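Local structure of Xcc_ctr_pt (6NJW) at residues V23-G28 and K66-E71; R32-A37 and P199-D204; I44-L49 and S212-I217; N99-I104 and D116-L121; E149-E154 and N164-W169. The protein probably cleaves DNA as an OLD-family nuclease by a two-metal mechanism, this chain being the C-terminal region that carries the Toprim domain. All blocks are in the same frame, centred on the assembly; numbering follows the deposited sequence.

Interaction 1 of 5, residues V23-G28 and K66-E71; sequences VILVEG and KLLGPE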
# COMPACT_ATOMS: atom_id res chain seq x y z
N VAL A 23 -12.96 -1.25 3.32
CA VAL A 23 -11.83 -0.48 3.84
C VAL A 23 -10.53 -1.08 3.34
O VAL A 23 -10.33 -2.29 3.43
CB VAL A 23 -11.80 -0.43 5.38
CG1 VAL A 23 -10.63 0.45 5.82
CG2 VAL A 23 -13.09 0.16 5.91
N ILE A 24 -9.64 -0.24 2.83
CA ILE A 24 -8.28 -0.61 2.48
C ILE A 24 -7.34 -0.07 3.56
O ILE A 24 -7.20 1.15 3.71
CB ILE A 24 -7.88 -0.04 1.11
CG1 ILE A 24 -8.74 -0.65 -0.01
CG2 ILE A 24 -6.38 -0.25 0.87
CD1 ILE A 24 -8.74 0.22 -1.30
N LEU A 25 -6.68 -0.97 4.29
CA LEU A 25 -5.79 -0.59 5.38
C LEU A 25 -4.36 -0.54 4.88
O LEU A 25 -3.88 -1.53 4.30
CB LEU A 25 -5.90 -1.60 6.54
CG LEU A 25 -7.27 -1.68 7.20
CD1 LEU A 25 -7.27 -2.88 8.18
CD2 LEU A 25 -7.55 -0.37 7.92
N VAL A 26 -3.69 0.59 5.09
CA VAL A 26 -2.33 0.84 4.62
C VAL A 26 -1.50 1.38 5.78
O VAL A 26 -2.03 1.83 6.80
CB VAL A 26 -2.32 1.81 3.42
CG1 VAL A 26 -3.23 1.25 2.28
CG2 VAL A 26 -2.77 3.18 3.84
N GLU A 27 -0.18 1.35 5.62
CA GLU A 27 0.70 1.71 6.73
C GLU A 27 0.83 3.22 6.92
O GLU A 27 0.89 3.70 8.05
CB GLU A 27 2.09 1.11 6.52
CG GLU A 27 2.15 -0.40 6.67
CD GLU A 27 3.58 -0.92 6.49
OE1 GLU A 27 4.51 -0.08 6.52
OE2 GLU A 27 3.78 -2.14 6.34
N GLY A 28 0.89 3.99 5.84
CA GLY A 28 1.18 5.40 5.99
C GLY A 28 0.65 6.29 4.89
O GLY A 28 -0.21 5.89 4.09
N LYS A 66 -9.74 -5.89 14.30
CA LYS A 66 -10.78 -6.11 15.31
C LYS A 66 -12.03 -5.29 15.01
O LYS A 66 -13.15 -5.80 15.10
CB LYS A 66 -10.23 -5.78 16.71
CG LYS A 66 -9.27 -6.84 17.26
CD LYS A 66 -8.65 -6.37 18.60
CE LYS A 66 -7.82 -7.45 19.27
NZ LYS A 66 -7.29 -6.95 20.58
N LEU A 67 -11.85 -4.03 14.63
CA LEU A 67 -13.01 -3.19 14.34
C LEU A 67 -13.82 -3.72 13.15
O LEU A 67 -15.05 -3.71 13.17
CB LEU A 67 -12.56 -1.76 14.07
CG LEU A 67 -13.64 -0.80 13.56
CD1 LEU A 67 -14.73 -0.59 14.62
CD2 LEU A 67 -13.01 0.53 13.15
N LEU A 68 -13.13 -4.19 12.11
CA LEU A 68 -13.78 -4.58 10.86
C LEU A 68 -14.08 -6.07 10.76
O LEU A 68 -14.86 -6.47 9.89
CB LEU A 68 -12.92 -4.15 9.65
CG LEU A 68 -12.44 -2.69 9.69
CD1 LEU A 68 -11.33 -2.44 8.66
CD2 LEU A 68 -13.60 -1.73 9.46
N GLY A 69 -13.54 -6.89 11.65
CA GLY A 69 -13.74 -8.32 11.60
C GLY A 69 -15.10 -8.78 12.08
O GLY A 69 -15.98 -7.98 12.40
N PRO A 70 -15.30 -10.09 12.13
CA PRO A 70 -16.64 -10.61 12.42
C PRO A 70 -17.11 -10.34 13.84
O PRO A 70 -18.32 -10.35 14.07
CB PRO A 70 -16.52 -12.11 12.15
CG PRO A 70 -15.06 -12.42 12.26
CD PRO A 70 -14.35 -11.17 11.78
N GLU A 71 -16.22 -10.10 14.78
CA GLU A 71 -16.66 -9.74 16.13
C GLU A 71 -16.81 -8.24 16.30
O GLU A 71 -17.13 -7.77 17.41
CB GLU A 71 -15.68 -10.29 17.17
CG GLU A 71 -15.70 -11.83 17.27
CD GLU A 71 -17.07 -12.36 17.70
OE1 GLU A 71 -17.63 -11.88 18.72
OE2 GLU A 71 -17.58 -13.27 17.03
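Val-23 in strand 22-26 faces Leu-68 in the last turn of helix 62-68, where the two backbones come closest, CA of Val-23 to CA of Leu-68, at 8.4 Å. Past this point the segments part: the strand continues toward Glu-27, while the chain leaves the helix at Gly-69. No hydrogen bond joins them. The contact is made by three buried apolar side chains, bridged by Leu-68. Its CD1 sits 3.9 Å from CB of Val-23 and 4.1 Å from CD1 of Leu-25, touching two residues that project from the same face of the strand. The leucines meet tip to tip, methyl against methyl, whereas Val-23 lies across Leu-68 at about a right angle. There CG2 of Val-23 also reaches CD2 of Leu-68 at 4.1 Å. Ile-24 points to the other face, where Leu-214 and Ile-217 of helix 208-226 cover it. Strand 22-26 lies inside the parallel four-stranded sheet of the Toprim domain, with helices on both faces, and leads to Glu-27, which binds magnesium in another structure of this protein, though not here; its OE2 accepts hydrogen bonds from Thr-81 OG1 and Asp-82 N.

Interaction 2 of 5, residues R32-A37 and P199-D204; sequences RFIVPA and PSVSED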
# COMPACT_ATOMS: atom_id res chain seq x y z
N ARG A 32 -1.58 6.02 1.29
CA ARG A 32 -2.88 6.66 1.41
C ARG A 32 -3.24 7.45 0.17
O ARG A 32 -4.42 7.54 -0.19
CB ARG A 32 -2.88 7.57 2.65
CG ARG A 32 -4.07 8.50 2.81
CD ARG A 32 -3.93 9.23 4.19
NE ARG A 32 -4.75 10.44 4.31
CZ ARG A 32 -4.31 11.58 4.84
NH1 ARG A 32 -3.05 11.67 5.27
NH2 ARG A 32 -5.11 12.63 4.92
N PHE A 33 -2.24 8.01 -0.51
CA PHE A 33 -2.51 8.76 -1.73
C PHE A 33 -2.16 8.00 -3.00
O PHE A 33 -2.81 8.22 -4.03
CB PHE A 33 -1.76 10.09 -1.70
CG PHE A 33 -2.21 11.00 -0.60
CD1 PHE A 33 -3.48 11.58 -0.65
CD2 PHE A 33 -1.39 11.25 0.50
CE1 PHE A 33 -3.91 12.41 0.38
CE2 PHE A 33 -1.82 12.08 1.53
CZ PHE A 33 -3.08 12.66 1.47
N ILE A 34 -1.19 7.09 -2.95
CA ILE A 34 -0.80 6.38 -4.16
C ILE A 34 -1.80 5.28 -4.51
O ILE A 34 -2.11 5.05 -5.68
CB ILE A 34 0.62 5.82 -3.98
CG1 ILE A 34 1.66 6.92 -4.19
CG2 ILE A 34 0.91 4.71 -4.96
CD1 ILE A 34 1.75 7.38 -5.64
N VAL A 35 -2.34 4.58 -3.51
CA VAL A 35 -3.25 3.47 -3.78
C VAL A 35 -4.51 3.94 -4.50
O VAL A 35 -4.90 3.30 -5.50
CB VAL A 35 -3.54 2.69 -2.49
CG1 VAL A 35 -4.71 1.72 -2.68
CG2 VAL A 35 -2.29 1.92 -2.06
N PRO A 36 -5.19 5.02 -4.09
CA PRO A 36 -6.35 5.48 -4.88
C PRO A 36 -5.99 5.92 -6.29
O PRO A 36 -6.81 5.77 -7.20
CB PRO A 36 -6.92 6.66 -4.08
CG PRO A 36 -6.28 6.58 -2.72
CD PRO A 36 -5.02 5.80 -2.85
N ALA A 37 -4.81 6.52 -6.49
CA ALA A 37 -4.38 6.86 -7.84
C ALA A 37 -4.24 5.62 -8.70
O ALA A 37 -4.66 5.61 -9.86
CB ALA A 37 -3.07 7.65 -7.79
N PRO A 199 -0.48 11.91 -10.06
CA PRO A 199 -0.88 12.11 -11.47
C PRO A 199 -0.04 11.35 -12.49
O PRO A 199 -0.47 11.22 -13.64
CB PRO A 199 -0.73 13.62 -11.67
CG PRO A 199 -0.94 14.19 -10.32
CD PRO A 199 -0.36 13.20 -9.35
N SER A 200 1.15 10.86 -12.13
CA SER A 200 1.99 10.17 -13.10
C SER A 200 1.76 8.66 -13.14
O SER A 200 2.22 8.02 -14.09
CB SER A 200 3.47 10.42 -12.79
OG SER A 200 3.77 11.80 -12.88
N VAL A 201 1.12 8.07 -12.14
CA VAL A 201 1.05 6.62 -12.12
C VAL A 201 0.16 6.15 -13.27
O VAL A 201 -0.74 6.87 -13.73
CB VAL A 201 0.56 6.10 -10.76
CG1 VAL A 201 1.35 6.79 -9.60
CG2 VAL A 201 -0.92 6.33 -10.60
N SER A 202 0.44 4.96 -13.76
CA SER A 202 -0.28 4.38 -14.88
C SER A 202 -0.51 2.92 -14.57
O SER A 202 0.13 2.36 -13.67
CB SER A 202 0.50 4.53 -16.20
OG SER A 202 1.70 3.78 -16.14
N GLU A 203 -1.42 2.30 -15.32
CA GLU A 203 -1.79 0.92 -15.02
C GLU A 203 -0.58 -0.00 -15.09
O GLU A 203 -0.43 -0.90 -14.24
CB GLU A 203 -2.89 0.44 -15.98
CG GLU A 203 -2.99 -1.08 -16.14
CD GLU A 203 -2.14 -1.61 -17.27
OE1 GLU A 203 -1.89 -0.86 -18.24
OE2 GLU A 203 -1.70 -2.77 -17.19
N ASP A 204 0.31 0.20 -16.06
CA ASP A 204 1.38 -0.77 -16.28
C ASP A 204 2.48 -0.73 -15.21
O ASP A 204 3.28 -1.67 -15.16
CB ASP A 204 2.00 -0.60 -17.68
CG ASP A 204 2.58 0.79 -17.89
OD1 ASP A 204 1.90 1.78 -17.56
OD2 ASP A 204 3.72 0.88 -18.40
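Ala-37 in helix 29-41 lies alongside Val-201 in the connection between helices 190-197 and 208-226, their CA atoms 6.9 Å apart, and the helix is kinked where the N of Pro-36 makes no bond to the preceding turn. Val-201 points toward the helix. Its two methyl groups are shared between residues one turn apart: CG2 packs on CB of Ala-37 at 3.8 Å, and CG1 meets CD1 of Ile-34 at 4.0 Å. The division follows from the valine torsion, which sets CG1 anti to its own carbonyl carbon (chi1 -48°) and leaves CG2 between the backbone N and that carbon. CG2 also approaches the carbonyl O of Ala-37 at 3.9 Å, a van der Waals contact. Ile-34 starts along the helix side, and only its terminal CD1 makes the crossing. With only a methyl at Ala-37, the backbones lie close here. Ile-34 additionally touches Ala-194 of helix 190-197, and Val-201 touches Leu-143 of helix 134-154, so the apolar patch extends into the helical part of the chain. The result is a seam between that part and the helix following the first strand of the Toprim fold, with the side chain of Ile-34 about 9 Å from the magnesium ion bound in this structure by Asp-82 and Tyr-209.

Interaction 3 of 5, residues I44-L49 and S212-I217; sequences IPLDML and SALEHI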
# COMPACT_ATOMS: atom_id res chain seq x y z
N ILE A 44 -11.05 0.94 -11.04
CA ILE A 44 -11.70 0.47 -9.83
C ILE A 44 -12.04 1.72 -9.04
O ILE A 44 -11.15 2.36 -8.46
CB ILE A 44 -10.78 -0.51 -9.06
CG1 ILE A 44 -10.49 -1.73 -9.93
CG2 ILE A 44 -11.38 -0.91 -7.69
CD1 ILE A 44 -9.52 -2.72 -9.32
N PRO A 45 -13.30 2.16 -9.05
CA PRO A 45 -13.62 3.49 -8.51
C PRO A 45 -13.96 3.47 -7.02
O PRO A 45 -15.12 3.29 -6.63
CB PRO A 45 -14.82 3.91 -9.36
CG PRO A 45 -15.55 2.59 -9.53
CD PRO A 45 -14.46 1.53 -9.68
N LEU A 46 -12.95 3.70 -6.17
CA LEU A 46 -13.10 3.41 -4.75
C LEU A 46 -14.23 4.23 -4.13
O LEU A 46 -15.05 3.69 -3.38
CB LEU A 46 -11.78 3.66 -4.03
CG LEU A 46 -10.65 2.71 -4.47
CD1 LEU A 46 -9.37 3.02 -3.66
CD2 LEU A 46 -11.04 1.26 -4.33
N ASP A 47 -14.30 5.52 -4.46
CA ASP A 47 -15.31 6.38 -3.85
C ASP A 47 -16.71 5.98 -4.29
O ASP A 47 -17.63 5.90 -3.46
CB ASP A 47 -15.05 7.84 -4.22
CG ASP A 47 -13.71 8.33 -3.71
OD1 ASP A 47 -13.29 7.87 -2.63
OD2 ASP A 47 -13.08 9.16 -4.40
N MET A 48 -16.88 5.70 -5.58
CA MET A 48 -18.18 5.26 -6.07
C MET A 48 -18.58 3.93 -5.45
O MET A 48 -19.76 3.71 -5.16
CB MET A 48 -18.14 5.16 -7.60
CG MET A 48 -17.60 6.39 -8.29
SD MET A 48 -18.84 7.67 -8.33
CE MET A 48 -20.08 6.94 -9.39
N LEU A 49 -17.61 3.06 -5.19
CA LEU A 49 -17.86 1.77 -4.56
C LEU A 49 -18.02 1.85 -3.04
O LEU A 49 -18.24 0.81 -2.41
CB LEU A 49 -16.72 0.79 -4.88
CG LEU A 49 -16.65 0.26 -6.32
CD1 LEU A 49 -15.28 -0.37 -6.64
CD2 LEU A 49 -17.76 -0.72 -6.57
N SER A 212 -3.42 -6.65 -6.34
CA SER A 212 -4.06 -7.76 -5.65
C SER A 212 -5.05 -7.27 -4.60
O SER A 212 -6.17 -7.78 -4.51
CB SER A 212 -3.00 -8.64 -5.00
OG SER A 212 -2.36 -9.46 -5.96
N ALA A 213 -4.66 -6.27 -3.81
CA ALA A 213 -5.55 -5.80 -2.77
C ALA A 213 -6.74 -5.08 -3.36
O ALA A 213 -7.86 -5.23 -2.87
CB ALA A 213 -4.81 -4.87 -1.80
N LEU A 214 -6.51 -4.26 -4.38
CA LEU A 214 -7.63 -3.54 -5.01
C LEU A 214 -8.64 -4.51 -5.61
O LEU A 214 -9.85 -4.33 -5.45
CB LEU A 214 -7.09 -2.59 -6.08
CG LEU A 214 -6.33 -1.39 -5.54
CD1 LEU A 214 -5.73 -0.59 -6.71
CD2 LEU A 214 -7.26 -0.50 -4.69
N GLU A 215 -8.17 -5.55 -6.31
CA GLU A 215 -9.06 -6.54 -6.91
C GLU A 215 -9.78 -7.36 -5.84
O GLU A 215 -10.95 -7.71 -6.00
CB GLU A 215 -8.27 -7.43 -7.85
CG GLU A 215 -7.66 -6.66 -9.05
CD GLU A 215 -6.89 -7.55 -10.03
OE1 GLU A 215 -6.36 -8.60 -9.60
OE2 GLU A 215 -6.79 -7.19 -11.22
N HIS A 216 -9.09 -7.65 -4.73
CA HIS A 216 -9.73 -8.41 -3.66
C HIS A 216 -10.91 -7.65 -3.08
O HIS A 216 -12.01 -8.20 -2.93
CB HIS A 216 -8.72 -8.74 -2.56
CG HIS A 216 -9.26 -9.66 -1.50
ND1 HIS A 216 -9.01 -11.01 -1.50
CD2 HIS A 216 -10.07 -9.42 -0.44
CE1 HIS A 216 -9.63 -11.57 -0.47
NE2 HIS A 216 -10.28 -10.63 0.18
N ILE A 217 -10.72 -6.36 -2.75
CA ILE A 217 -11.80 -5.61 -2.10
C ILE A 217 -12.90 -5.29 -3.10
O ILE A 217 -14.09 -5.29 -2.76
CB ILE A 217 -11.26 -4.34 -1.42
CG1 ILE A 217 -12.34 -3.69 -0.53
CG2 ILE A 217 -10.75 -3.30 -2.39
CD1 ILE A 217 -12.80 -4.61 0.60
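Ile-44 and Leu-46, from the connection between helix 29-41 and strand 51-55, rest on Leu-214 of helix 208-226, the C-terminal helix that packs on one face of the parallel Toprim sheet. The backbones are closest at Ile-44 and Leu-214, with CA atoms 7.5 Å apart. Apolar packing does nearly all the work. Ile-44 reaches the helix through a fully extended arm, its CG1 set anti to the carbonyl carbon (chi1 -62°) and CD1 continuing the line (chi2 176°), which brings CD1 to CB of Leu-214 at 4.1 Å, close to the root of that side chain. Leu-46 engages the other end of the same leucine, lying across it at about a right angle. Leu-214 is thus touched at base and tip, and its neighbours Val-35 and Ala-39 join helix 29-41 to the cluster. Of hydrogen bonds, none crosses between the segments; within the connection, Leu-49 N donates to Pro-45 O at 2.9 Å, a single bond across residues 46-48, which have helical backbone angles without the regular helix bonds, and the C-terminal helix keeps its own regular bonds. A marginal contact involves only the aliphatic part of a charged residue: although Glu-215 begins pointing away, its CG lies 4.4 Å from CD1 of Ile-44. At the leucine tips, CD2 of Leu-46 stands 4.2 Å from CD2 of Leu-214.

Interaction 4 of 5, residues N99-I104 and D116-L121; sequences NVLDVI and DEVIKL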
# COMPACT_ATOMS: atom_id res chain seq x y z
N ASN A 99 -0.84 -11.72 14.27
CA ASN A 99 -1.68 -10.91 15.14
C ASN A 99 -3.04 -10.63 14.51
O ASN A 99 -4.07 -10.65 15.21
CB ASN A 99 -0.97 -9.61 15.49
CG ASN A 99 0.07 -9.81 16.59
OD1 ASN A 99 -0.02 -10.76 17.36
ND2 ASN A 99 1.06 -8.92 16.65
N VAL A 100 -3.09 -10.41 13.19
CA VAL A 100 -4.42 -10.24 12.57
C VAL A 100 -5.07 -11.58 12.24
O VAL A 100 -6.30 -11.69 12.27
CB VAL A 100 -4.36 -9.32 11.34
CG1 VAL A 100 -3.99 -7.91 11.76
CG2 VAL A 100 -3.39 -9.83 10.29
N LEU A 101 -4.30 -12.63 11.92
CA LEU A 101 -4.94 -13.90 11.63
C LEU A 101 -5.59 -14.50 12.87
O LEU A 101 -6.63 -15.17 12.76
CB LEU A 101 -3.94 -14.88 11.02
CG LEU A 101 -3.52 -14.63 9.56
CD1 LEU A 101 -2.27 -15.44 9.22
CD2 LEU A 101 -4.63 -14.94 8.59
N ASP A 102 -5.02 -14.24 14.05
CA ASP A 102 -5.67 -14.65 15.30
C ASP A 102 -7.05 -14.02 15.46
O ASP A 102 -7.93 -14.61 16.08
CB ASP A 102 -4.80 -14.30 16.50
CG ASP A 102 -3.59 -15.19 16.63
OD1 ASP A 102 -3.55 -16.27 16.00
OD2 ASP A 102 -2.67 -14.80 17.37
N VAL A 103 -7.24 -12.81 14.92
CA VAL A 103 -8.55 -12.17 14.95
C VAL A 103 -9.45 -12.70 13.84
O VAL A 103 -10.58 -13.15 14.09
CB VAL A 103 -8.38 -10.64 14.84
CG1 VAL A 103 -9.74 -9.94 14.79
CG2 VAL A 103 -7.52 -10.10 15.99
N ILE A 104 -8.99 -12.65 12.59
CA ILE A 104 -9.88 -12.98 11.48
C ILE A 104 -10.10 -14.49 11.35
O ILE A 104 -11.07 -14.92 10.73
CB ILE A 104 -9.35 -12.40 10.17
CG1 ILE A 104 -10.46 -12.32 9.12
CG2 ILE A 104 -8.20 -13.25 9.63
CD1 ILE A 104 -11.38 -11.12 9.28
N ASP A 116 6.66 -17.60 5.29
CA ASP A 116 6.02 -17.74 3.99
C ASP A 116 4.68 -18.46 4.09
O ASP A 116 3.75 -18.14 3.34
CB ASP A 116 6.96 -18.45 3.01
CG ASP A 116 7.99 -17.51 2.40
OD1 ASP A 116 7.86 -16.28 2.57
OD2 ASP A 116 8.93 -17.99 1.74
N GLU A 117 4.54 -19.40 5.03
CA GLU A 117 3.24 -20.02 5.24
C GLU A 117 2.23 -19.02 5.83
O GLU A 117 1.05 -19.03 5.46
CB GLU A 117 3.37 -21.25 6.15
CG GLU A 117 4.01 -22.48 5.47
CD GLU A 117 4.53 -23.50 6.48
OE1 GLU A 117 5.13 -23.11 7.50
OE2 GLU A 117 4.32 -24.71 6.26
N VAL A 118 2.67 -18.19 6.77
CA VAL A 118 1.77 -17.17 7.31
C VAL A 118 1.36 -16.20 6.20
O VAL A 118 0.19 -15.79 6.12
CB VAL A 118 2.43 -16.45 8.49
CG1 VAL A 118 1.72 -15.12 8.82
CG2 VAL A 118 2.45 -17.36 9.71
N ILE A 119 2.29 -15.88 5.31
CA ILE A 119 2.02 -14.93 4.24
C ILE A 119 1.03 -15.51 3.23
O ILE A 119 0.09 -14.82 2.81
CB ILE A 119 3.34 -14.50 3.57
CG1 ILE A 119 4.11 -13.58 4.52
CG2 ILE A 119 3.08 -13.78 2.26
CD1 ILE A 119 5.56 -13.31 4.11
N LYS A 120 1.22 -16.76 2.80
CA LYS A 120 0.29 -17.30 1.80
C LYS A 120 -1.09 -17.60 2.40
O LYS A 120 -2.10 -17.53 1.68
CB LYS A 120 0.88 -18.54 1.13
CG LYS A 120 1.00 -19.75 2.01
CD LYS A 120 1.79 -20.84 1.27
CE LYS A 120 1.77 -22.18 2.01
NZ LYS A 120 2.67 -23.18 1.35
N LEU A 121 -1.16 -17.92 3.69
CA LEU A 121 -2.46 -18.00 4.35
C LEU A 121 -3.16 -16.64 4.36
O LEU A 121 -4.36 -16.54 4.09
CB LEU A 121 -2.30 -18.51 5.79
CG LEU A 121 -3.54 -18.52 6.69
CD1 LEU A 121 -4.68 -19.33 6.07
CD2 LEU A 121 -3.17 -19.06 8.08
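Leu-101 on helix 93-104 reaches across to Val-118 and Leu-121 on helix 115-123; the closest CA atoms of segments 99-104 and 116-121 are those of Leu-101 and Val-118, 8.6 Å apart. From CB the leucine points at the opposite helix without yet touching it, and CG, anti to the carbonyl carbon (chi1 -74°), merely carries the two methyl groups forward. CD1 is the busy one. It meets CD2 of Leu-121 at 3.9 Å and CG1 of Val-118 at 4.0 Å, and comes equally near the carbonyl O of Val-118, so it spans residues about one turn apart. CD2 takes the flank, resting on CG of Leu-121 at 4.2 Å. Leu-121 extends to meet it with CG anti to its backbone N (chi1 174°). Tyr-125 packs against Leu-101 as well, and Val-118 leans back on Leu-97 and Ile-98 of the first helix. Polar bonds lie at the margins, where Asp-102 OD1 pairs with His-110 ND1 and Asp-116 OD1 forms a salt bridge with Arg-83. Between the segments themselves there is no hydrogen bond or ion pair: this contact rests on van der Waals packing and the hydrophobic effect, which are only weakly directional.

Interaction 5 of 5, residues E149-E154 and N164-W169; sequences EVIREE and NALQQW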
# COMPACT_ATOMS: atom_id res chain seq x y z
N GLU A 149 11.52 14.48 -11.22
CA GLU A 149 10.98 15.82 -11.42
C GLU A 149 10.30 16.33 -10.15
O GLU A 149 10.40 17.52 -9.83
CB GLU A 149 10.01 15.84 -12.60
CG GLU A 149 9.79 17.25 -13.18
CD GLU A 149 11.09 18.04 -13.38
OE1 GLU A 149 11.50 18.78 -12.45
OE2 GLU A 149 11.69 17.93 -14.48
N VAL A 150 9.60 15.45 -9.42
CA VAL A 150 9.00 15.86 -8.15
C VAL A 150 10.09 16.31 -7.18
O VAL A 150 10.01 17.39 -6.59
CB VAL A 150 8.15 14.73 -7.55
CG1 VAL A 150 7.63 15.14 -6.18
CG2 VAL A 150 6.98 14.39 -8.49
N ILE A 151 11.12 15.49 -7.01
CA ILE A 151 12.17 15.81 -6.03
C ILE A 151 12.78 17.17 -6.34
O ILE A 151 12.90 18.03 -5.47
CB ILE A 151 13.23 14.70 -6.01
CG1 ILE A 151 12.62 13.42 -5.43
CG2 ILE A 151 14.46 15.14 -5.19
CD1 ILE A 151 13.48 12.18 -5.64
N ARG A 152 13.13 17.40 -7.61
CA ARG A 152 13.78 18.66 -7.99
C ARG A 152 12.83 19.84 -7.87
O ARG A 152 13.27 20.96 -7.59
CB ARG A 152 14.34 18.54 -9.40
CG ARG A 152 15.62 17.73 -9.43
CD ARG A 152 16.21 17.54 -10.83
NE ARG A 152 15.92 18.65 -11.74
CZ ARG A 152 16.39 19.90 -11.61
NH1 ARG A 152 17.17 20.22 -10.59
NH2 ARG A 152 16.06 20.82 -12.50
N GLU A 153 11.52 19.62 -8.05
CA GLU A 153 10.58 20.72 -7.84
C GLU A 153 10.34 20.99 -6.36
O GLU A 153 10.12 22.14 -5.97
CB GLU A 153 9.25 20.44 -8.53
CG GLU A 153 8.41 21.70 -8.68
CD GLU A 153 7.03 21.45 -9.24
OE1 GLU A 153 6.90 20.75 -10.28
OE2 GLU A 153 6.05 21.95 -8.64
N GLU A 154 10.36 19.95 -5.53
CA GLU A 154 10.12 20.15 -4.10
C GLU A 154 11.38 20.59 -3.37
O GLU A 154 11.29 21.25 -2.33
CB GLU A 154 9.58 18.85 -3.48
CG GLU A 154 8.18 18.51 -3.93
CD GLU A 154 7.16 19.52 -3.45
OE1 GLU A 154 7.30 19.99 -2.30
OE2 GLU A 154 6.23 19.84 -4.21
N ASN A 164 23.57 14.85 -9.16
CA ASN A 164 24.28 13.87 -9.99
C ASN A 164 23.91 12.44 -9.59
O ASN A 164 23.72 11.58 -10.45
CB ASN A 164 25.79 14.06 -9.88
CG ASN A 164 26.26 15.31 -10.59
OD1 ASN A 164 25.60 15.78 -11.52
ND2 ASN A 164 27.39 15.86 -10.16
N ALA A 165 23.82 12.17 -8.28
CA ALA A 165 23.41 10.84 -7.86
C ALA A 165 22.00 10.54 -8.35
O ALA A 165 21.71 9.42 -8.78
CB ALA A 165 23.49 10.72 -6.34
N LEU A 166 21.12 11.54 -8.31
CA LEU A 166 19.74 11.36 -8.75
C LEU A 166 19.68 11.04 -10.24
O LEU A 166 19.01 10.09 -10.66
CB LEU A 166 18.93 12.62 -8.44
CG LEU A 166 17.42 12.57 -8.70
CD1 LEU A 166 16.80 11.31 -8.11
CD2 LEU A 166 16.73 13.81 -8.14
N GLN A 167 20.38 11.84 -11.05
CA GLN A 167 20.46 11.57 -12.48
C GLN A 167 21.03 10.18 -12.73
O GLN A 167 20.60 9.47 -13.65
CB GLN A 167 21.30 12.64 -13.17
CG GLN A 167 21.27 12.58 -14.70
CD GLN A 167 19.85 12.59 -15.24
OE1 GLN A 167 19.12 13.57 -15.08
NE2 GLN A 167 19.46 11.50 -15.89
N GLN A 168 21.97 9.76 -11.89
CA GLN A 168 22.59 8.45 -12.04
C GLN A 168 21.61 7.32 -11.73
O GLN A 168 21.61 6.28 -12.41
CB GLN A 168 23.83 8.39 -11.15
CG GLN A 168 24.39 7.04 -10.82
CD GLN A 168 25.65 7.17 -10.00
OE1 GLN A 168 26.16 8.28 -9.80
NE2 GLN A 168 26.17 6.05 -9.50
N TRP A 169 20.76 7.49 -10.72
CA TRP A 169 19.75 6.47 -10.44
C TRP A 169 18.74 6.37 -11.57
O TRP A 169 18.27 5.28 -11.90
CB TRP A 169 19.00 6.78 -9.14
CG TRP A 169 19.83 7.01 -7.94
CD1 TRP A 169 21.06 6.49 -7.67
CD2 TRP A 169 19.48 7.82 -6.83
NE1 TRP A 169 21.49 6.93 -6.44
CE2 TRP A 169 20.54 7.76 -5.91
CE3 TRP A 169 18.36 8.61 -6.52
CZ2 TRP A 169 20.53 8.46 -4.71
CZ3 TRP A 169 18.34 9.30 -5.33
CH2 TRP A 169 19.42 9.22 -4.43
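Ile-151 against Leu-166 is apolar helix-to-helix packing, made where helix 134-154 nears its end and helix 160-171 passes it in the helical part of the chain. The nearest CA atoms, those of Ile-151 and Leu-166, stand 9.2 Å apart, a spacing bridged by the leucine's CD2 meeting the isoleucine. Leu-166 has CG anti to its backbone N (chi1 -174°), and its CD2 lies 4.0 Å from CG2 and 4.2 Å from CB of Ile-151. The leucine methyl thus meets the isoleucine near its root, at its beta-branch methyl CG2. Arg-152 adds the aliphatic start of its chain, CG to the same CD2 at 4.3 Å. These helices, with 178-188 and 190-197, belong to an all-helical segment between the last Toprim strand, 127-130, and the C-terminal helix; Ile-151 also touches Leu-181 and Phe-193 from that bundle. At the next turn Trp-169 packs on Leu-180 and Leu-181 of helix 178-188. Beside the apolar patch, Gln-167 OE1 accepts a hydrogen bond from Gln-148 NE2.

Interactions 1 and 3 lie on the two faces of strand 22-26, their centres 15 Å apart; Ile-24 of segment 23-28 touches Leu-46 of interaction 3. Interaction 2 lies on helix 29-41, whose Val-35 meets Leu-214 of interaction 3. Interaction 4 adjoins interaction 1 through Pro-70 and Ile-104, on the face of the sheet bearing helix 62-68. Interaction 5 is remote, 39 Å from interaction 4 between centres, yet about 6 Å from interaction 2 at the nearest atoms. Along the chain, 1, 2 and 3 interleave, while 4 and 5 form within the intervening sequence, so the chain's last helix, 208-226, returns to pack on the Toprim sheet.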